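Local structure of siderophore-interacting protein (6K2L) at residues A[202-207]-A[226-231]; A[188-193]-A[198-203]. The protein probably reduces ferric iron held by siderophores so that the metal can be released in the cell, acting as an FAD-containing flavoprotein. The protein carries 1 engineered substitution. All blocks are in the same frame, centred on the assembly; numbering follows the deposited sequence.

Contact 1 (A[202-207]-A[226-231]); sequences EYFTSL and VPMRRH
Met228 reaches from helix 222-235 into the side of helix 198-205 and ends against Phe204. Its CB does not itself point straight at the other helix; CB and CG serve as a spacer, and the chain then folds at chi2 (-47°) and again at chi3, which swings the far end across. SD arrives 4.1 Å from CB of Phe204 and lies 5.4 Å from the centroid of its ring, an oblique Met-aromatic contact. CE, the tip, goes furthest: it packs closely on CD2 of Phe204 at 3.3 Å and stays near CB of the same residue (3.7 Å), so that the methyl sits between CB and the CD2 corner of the ring. The methionine runs roughly perpendicular to the phenylalanine side chain. Leu207 CD1 lies over the centre of one face of the Phe204 ring, and the same side chain also rests on strands 138-144 and 163-170.

His231, about a turn beyond Met228 on helix 222-235, takes the methyl CG2 of Thr205, the neighbour of Phe204, over its imidazole face, 3.6 Å from the ring centroid and only 12° off the normal, a CH-pi contact. OG1 of Thr205 is turned back to its own helix, where the carbonyl O of Val201 is its principal partner. Two helices packed side by side against a parallel sheet in this way are characteristic of the Rossmann-like NAD(P)-binding half of the ferredoxin reductase family.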
loop_
_atom_site.group_PDB
_atom_site.type_symbol
_atom_site.label_atom_id
_atom_site.label_comp_id
_atom_site.label_asym_id
_atom_site.label_seq_id
_atom_site.Cartn_x
_atom_site.Cartn_y
_atom_site.Cartn_z
ATOM N N GLU A 202 3.495 25.286 18.470
ATOM C CA GLU A 202 3.791 25.190 19.890
ATOM C C GLU A 202 3.629 23.763 20.391
ATOM O O GLU A 202 4.540 23.222 21.043
ATOM C CB GLU A 202 2.895 26.142 20.692
ATOM C CG GLU A 202 3.050 25.946 22.190
ATOM C CD GLU A 202 2.615 27.153 23.028
ATOM O OE1 GLU A 202 1.406 27.267 23.369
ATOM O OE2 GLU A 202 3.486 27.993 23.361
ATOM N N TYR A 203 2.495 23.120 20.068
ATOM C CA TYR A 203 2.247 21.776 20.593
ATOM C C TYR A 203 3.279 20.785 20.099
ATOM O O TYR A 203 3.789 19.981 20.883
ATOM C CB TYR A 203 0.861 21.293 20.213
ATOM C CG TYR A 203 0.710 19.792 20.200
ATOM C CD1 TYR A 203 0.500 19.083 21.386
ATOM C CD2 TYR A 203 0.773 19.075 18.999
ATOM C CE1 TYR A 203 0.338 17.693 21.386
ATOM C CE2 TYR A 203 0.623 17.697 18.984
ATOM C CZ TYR A 203 0.394 17.014 20.183
ATOM O OH TYR A 203 0.230 15.655 20.164
ATOM N N PHE A 204 3.600 20.827 18.806
ATOM C CA PHE A 204 4.516 19.837 18.247
ATOM C C PHE A 204 5.939 20.076 18.695
ATOM O O PHE A 204 6.710 19.116 18.811
ATOM C CB PHE A 204 4.476 19.801 16.714
ATOM C CG PHE A 204 4.609 18.403 16.155
ATOM C CD1 PHE A 204 3.478 17.613 15.965
ATOM C CD2 PHE A 204 5.858 17.859 15.876
ATOM C CE1 PHE A 204 3.577 16.310 15.482
ATOM C CE2 PHE A 204 5.972 16.561 15.387
ATOM C CZ PHE A 204 4.817 15.783 15.194
ATOM N N THR A 205 6.312 21.336 18.930
ATOM C CA THR A 205 7.655 21.592 19.429
ATOM C C THR A 205 7.789 21.192 20.897
ATOM O O THR A 205 8.899 20.854 21.325
ATOM C CB THR A 205 8.031 23.062 19.207
ATOM O OG1 THR A 205 7.030 23.921 19.778
ATOM C CG2 THR A 205 8.163 23.367 17.701
ATOM N N SER A 206 6.677 21.196 21.665
ATOM C CA SER A 206 6.706 20.698 23.041
ATOM C C SER A 206 6.950 19.189 23.156
ATOM O O SER A 206 7.297 18.727 24.248
ATOM C CB SER A 206 5.397 21.028 23.776
ATOM O OG SER A 206 4.325 20.136 23.445
ATOM N N LEU A 207 6.756 18.393 22.069
ATOM C CA LEU A 207 6.873 16.944 22.243
ATOM C C LEU A 207 8.338 16.503 22.209
ATOM O O LEU A 207 9.126 16.997 21.398
ATOM C CB LEU A 207 6.104 16.180 21.165
ATOM C CG LEU A 207 4.667 16.575 20.846
ATOM C CD1 LEU A 207 4.327 16.146 19.413
ATOM C CD2 LEU A 207 3.657 16.012 21.846
ATOM N N VAL A 226 7.759 24.723 7.065
ATOM C CA VAL A 226 9.020 25.423 7.295
ATOM C C VAL A 226 9.356 25.548 8.784
ATOM O O VAL A 226 10.482 25.196 9.186
ATOM C CB VAL A 226 8.992 26.778 6.576
ATOM C CG1 VAL A 226 10.084 27.682 7.114
ATOM C CG2 VAL A 226 9.144 26.534 5.073
ATOM N N PRO A 227 8.451 26.028 9.643
ATOM C CA PRO A 227 8.793 26.065 11.068
ATOM C C PRO A 227 9.145 24.704 11.626
ATOM O O PRO A 227 10.061 24.616 12.452
ATOM C CB PRO A 227 7.534 26.646 11.733
ATOM C CG PRO A 227 6.437 26.518 10.729
ATOM C CD PRO A 227 7.118 26.610 9.390
ATOM N N MET A 228 8.473 23.635 11.192
ATOM C CA MET A 228 8.785 22.310 11.726
ATOM C C MET A 228 10.152 21.822 11.263
ATOM O O MET A 228 10.916 21.276 12.070
ATOM C CB MET A 228 7.698 21.300 11.329
ATOM C CG MET A 228 6.300 21.546 11.957
ATOM S SD MET A 228 6.288 21.885 13.740
ATOM C CE MET A 228 7.255 20.494 14.372
ATOM N N ARG A 229 10.483 21.999 9.981
ATOM C CA ARG A 229 11.809 21.602 9.529
ATOM C C ARG A 229 12.885 22.375 10.269
ATOM O O ARG A 229 13.933 21.813 10.618
ATOM C CB ARG A 229 11.963 21.810 8.023
ATOM C CG ARG A 229 13.394 21.565 7.526
ATOM C CD ARG A 229 13.500 21.615 6.020
ATOM N NE ARG A 229 13.560 22.993 5.532
ATOM C CZ ARG A 229 13.694 23.332 4.251
ATOM N NH1 ARG A 229 13.784 22.397 3.309
ATOM N NH2 ARG A 229 13.737 24.609 3.910
ATOM N N ARG A 230 12.644 23.652 10.539
ATOM C CA ARG A 230 13.665 24.381 11.267
ATOM C C ARG A 230 13.777 23.894 12.705
ATOM O O ARG A 230 14.891 23.779 13.225
ATOM C CB ARG A 230 13.385 25.879 11.207
ATOM C CG ARG A 230 14.652 26.713 11.225
ATOM C CD ARG A 230 14.325 28.136 11.527
ATOM N NE ARG A 230 13.845 28.837 10.338
ATOM C CZ ARG A 230 12.569 29.106 10.071
ATOM N NH1 ARG A 230 11.611 28.706 10.908
ATOM N NH2 ARG A 230 12.258 29.773 8.959
ATOM N N HIS A 231 12.653 23.622 13.366
ATOM C CA HIS A 231 12.727 23.059 14.706
ATOM C C HIS A 231 13.575 21.796 14.729
ATOM O O HIS A 231 14.450 21.640 15.593
ATOM C CB HIS A 231 11.335 22.752 15.232
ATOM C CG HIS A 231 11.343 22.123 16.587
ATOM N ND1 HIS A 231 10.849 20.858 16.833
ATOM C CD2 HIS A 231 11.808 22.582 17.772
ATOM C CE1 HIS A 231 11.000 20.570 18.113
ATOM N NE2 HIS A 231 11.583 21.599 18.704
#

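Contact 2 (A[188-193]-A[198-203])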
loop_
_atom_site.group_PDB
_atom_site.type_symbol
_atom_site.label_atom_id
_atom_site.label_comp_id
_atom_site.label_asym_id
_atom_site.label_seq_id
_atom_site.Cartn_x
_atom_site.Cartn_y
_atom_site.Cartn_z
ATOM N N ARG A 188 -3.522 14.304 16.778
ATOM C CA ARG A 188 -4.037 15.530 17.394
ATOM C C ARG A 188 -4.496 16.526 16.322
ATOM O O ARG A 188 -3.708 16.969 15.479
ATOM C CB ARG A 188 -2.975 16.146 18.317
ATOM C CG ARG A 188 -3.425 17.380 19.098
ATOM C CD ARG A 188 -4.319 17.032 20.289
ATOM N NE ARG A 188 -3.672 16.167 21.286
ATOM C CZ ARG A 188 -3.010 16.613 22.354
ATOM N NH1 ARG A 188 -2.893 17.929 22.582
ATOM N NH2 ARG A 188 -2.465 15.737 23.195
ATOM N N TRP A 189 -5.770 16.876 16.354
ATOM C CA TRP A 189 -6.371 17.750 15.356
ATOM C C TRP A 189 -6.451 19.191 15.862
ATOM O O TRP A 189 -6.856 19.456 16.998
ATOM C CB TRP A 189 -7.770 17.254 14.977
ATOM C CG TRP A 189 -7.822 15.889 14.275
ATOM C CD1 TRP A 189 -7.844 14.656 14.872
ATOM C CD2 TRP A 189 -7.901 15.641 12.860
ATOM N NE1 TRP A 189 -7.932 13.661 13.921
ATOM C CE2 TRP A 189 -7.968 14.242 12.679
ATOM C CE3 TRP A 189 -7.923 16.464 11.731
ATOM C CZ2 TRP A 189 -8.028 13.654 11.415
ATOM C CZ3 TRP A 189 -7.995 15.876 10.489
ATOM C CH2 TRP A 189 -8.045 14.478 10.342
ATOM N N PHE A 190 -6.071 20.122 15.005
ATOM C CA PHE A 190 -6.168 21.545 15.275
ATOM C C PHE A 190 -7.111 22.127 14.237
ATOM O O PHE A 190 -6.925 21.894 13.035
ATOM C CB PHE A 190 -4.789 22.202 15.217
ATOM C CG PHE A 190 -3.912 21.827 16.368
ATOM C CD1 PHE A 190 -3.796 22.663 17.448
ATOM C CD2 PHE A 190 -3.232 20.610 16.389
ATOM C CE1 PHE A 190 -2.999 22.323 18.514
ATOM C CE2 PHE A 190 -2.438 20.256 17.462
ATOM C CZ PHE A 190 -2.315 21.121 18.525
ATOM N N VAL A 191 -8.151 22.818 14.700
ATOM C CA VAL A 191 -9.043 23.566 13.827
ATOM C C VAL A 191 -8.519 24.986 13.718
ATOM O O VAL A 191 -8.163 25.599 14.731
ATOM C CB VAL A 191 -10.482 23.551 14.357
ATOM C CG1 VAL A 191 -11.377 24.392 13.445
ATOM C CG2 VAL A 191 -10.988 22.106 14.440
ATOM N N GLY A 192 -8.454 25.505 12.494
ATOM C CA GLY A 192 -8.068 26.889 12.289
ATOM C C GLY A 192 -7.791 27.170 10.829
ATOM O O GLY A 192 -7.772 26.274 9.977
ATOM N N SER A 193 -7.567 28.443 10.551
ATOM C CA SER A 193 -7.260 28.897 9.214
ATOM C C SER A 193 -5.757 28.779 8.970
ATOM O O SER A 193 -4.979 28.703 9.930
ATOM C CB SER A 193 -7.751 30.333 9.059
ATOM O OG SER A 193 -6.978 31.064 8.130
ATOM N N ALA A 198 0.220 28.780 14.961
ATOM C CA ALA A 198 0.987 28.805 16.203
ATOM C C ALA A 198 0.538 27.764 17.220
ATOM O O ALA A 198 1.423 27.141 17.828
ATOM C CB ALA A 198 0.964 30.209 16.818
ATOM N N PRO A 199 -0.760 27.512 17.466
ATOM C CA PRO A 199 -1.093 26.419 18.418
ATOM C C PRO A 199 -0.478 25.081 18.013
ATOM O O PRO A 199 0.237 24.460 18.821
ATOM C CB PRO A 199 -2.632 26.390 18.406
ATOM C CG PRO A 199 -3.039 27.754 17.911
ATOM C CD PRO A 199 -1.980 28.136 16.916
ATOM N N LEU A 200 -0.710 24.631 16.769
ATOM C CA LEU A 200 -0.086 23.396 16.298
ATOM C C LEU A 200 1.422 23.408 16.532
ATOM O O LEU A 200 1.975 22.431 17.044
ATOM C CB LEU A 200 -0.387 23.167 14.816
ATOM C CG LEU A 200 -0.103 21.762 14.260
ATOM C CD1 LEU A 200 -1.063 21.422 13.139
ATOM C CD2 LEU A 200 1.336 21.605 13.773
ATOM N N VAL A 201 2.107 24.494 16.135
ATOM C CA VAL A 201 3.573 24.502 16.166
ATOM C C VAL A 201 4.084 24.475 17.590
ATOM O O VAL A 201 5.013 23.723 17.905
ATOM C CB VAL A 201 4.157 25.703 15.400
ATOM C CG1 VAL A 201 5.683 25.641 15.411
ATOM C CG2 VAL A 201 3.662 25.690 13.985
ATOM N N GLU A 202 3.495 25.286 18.470
ATOM C CA GLU A 202 3.791 25.190 19.890
ATOM C C GLU A 202 3.629 23.763 20.391
ATOM O O GLU A 202 4.540 23.222 21.043
ATOM C CB GLU A 202 2.895 26.142 20.692
ATOM C CG GLU A 202 3.050 25.946 22.190
ATOM C CD GLU A 202 2.615 27.153 23.028
ATOM O OE1 GLU A 202 1.406 27.267 23.369
ATOM O OE2 GLU A 202 3.486 27.993 23.361
ATOM N N TYR A 203 2.495 23.120 20.068
ATOM C CA TYR A 203 2.247 21.776 20.593
ATOM C C TYR A 203 3.279 20.785 20.099
ATOM O O TYR A 203 3.789 19.981 20.883
ATOM C CB TYR A 203 0.861 21.293 20.213
ATOM C CG TYR A 203 0.710 19.792 20.200
ATOM C CD1 TYR A 203 0.500 19.083 21.386
ATOM C CD2 TYR A 203 0.773 19.075 18.999
ATOM C CE1 TYR A 203 0.338 17.693 21.386
ATOM C CE2 TYR A 203 0.623 17.697 18.984
ATOM C CZ TYR A 203 0.394 17.014 20.183
ATOM O OH TYR A 203 0.230 15.655 20.164
#
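Phe190 projects from strand 185-191 onto the first turns of helix 198-205, its ring lying against the helix backbone. With CG beside its backbone N (chi1 -71°), the ring presents one face to Leu200, whose CA sits nearly over the centre, 3.8 Å from the centroid. CD1 of Phe190 meets CB of Pro199 at 4.0 Å, while CZ reaches CB of Tyr203 at 3.6 Å; the ring thus spans a full helical turn.

Tyr203 extends its own ring back toward the strand. The Phe190 and Tyr203 planes meet obliquely, their centroids 5.5 Å apart. Arg188 begins with CG anti to its backbone N, then bends at chi2 (77°) and chi3 and so is laid back along one face of the phenol ring. Its CG lies over that face of Tyr203, 4.2 Å from the centroid, and NH1 comes to 3.5 Å from CE1 of Tyr203, the guanidinium being inclined 39° to the ring.

This is the strand-to-helix half of a beta-alpha-beta unit, at the surface of the domain. Its chemistry is that of dispersion and CH-pi contact, so cohesion here probably depends on the fit of ring faces; the exposed guanidinium, one face over CE1 of Tyr203, can probably keep its charge solvated while that face and CG pack on the ring.

From the N terminus the chain runs along strand 185-191, an outermost strand of the parallel sheet, and contact 2 closes the short turn of residues 194-197 that leads into helix 198-205. Contact 1 starts from the later part of that helix and closes a longer excursion, 208-225, which contains strand 214-218 and the start of helix 222-235. The two loops follow one another, sharing Glu202 and Tyr203, and neither encloses the other. Helix 198-205 is therefore held from two sides, by the strand before it and the helix after it. The contacts also touch directly, Val201 CG1 lying 4.2 Å from Met228 SD.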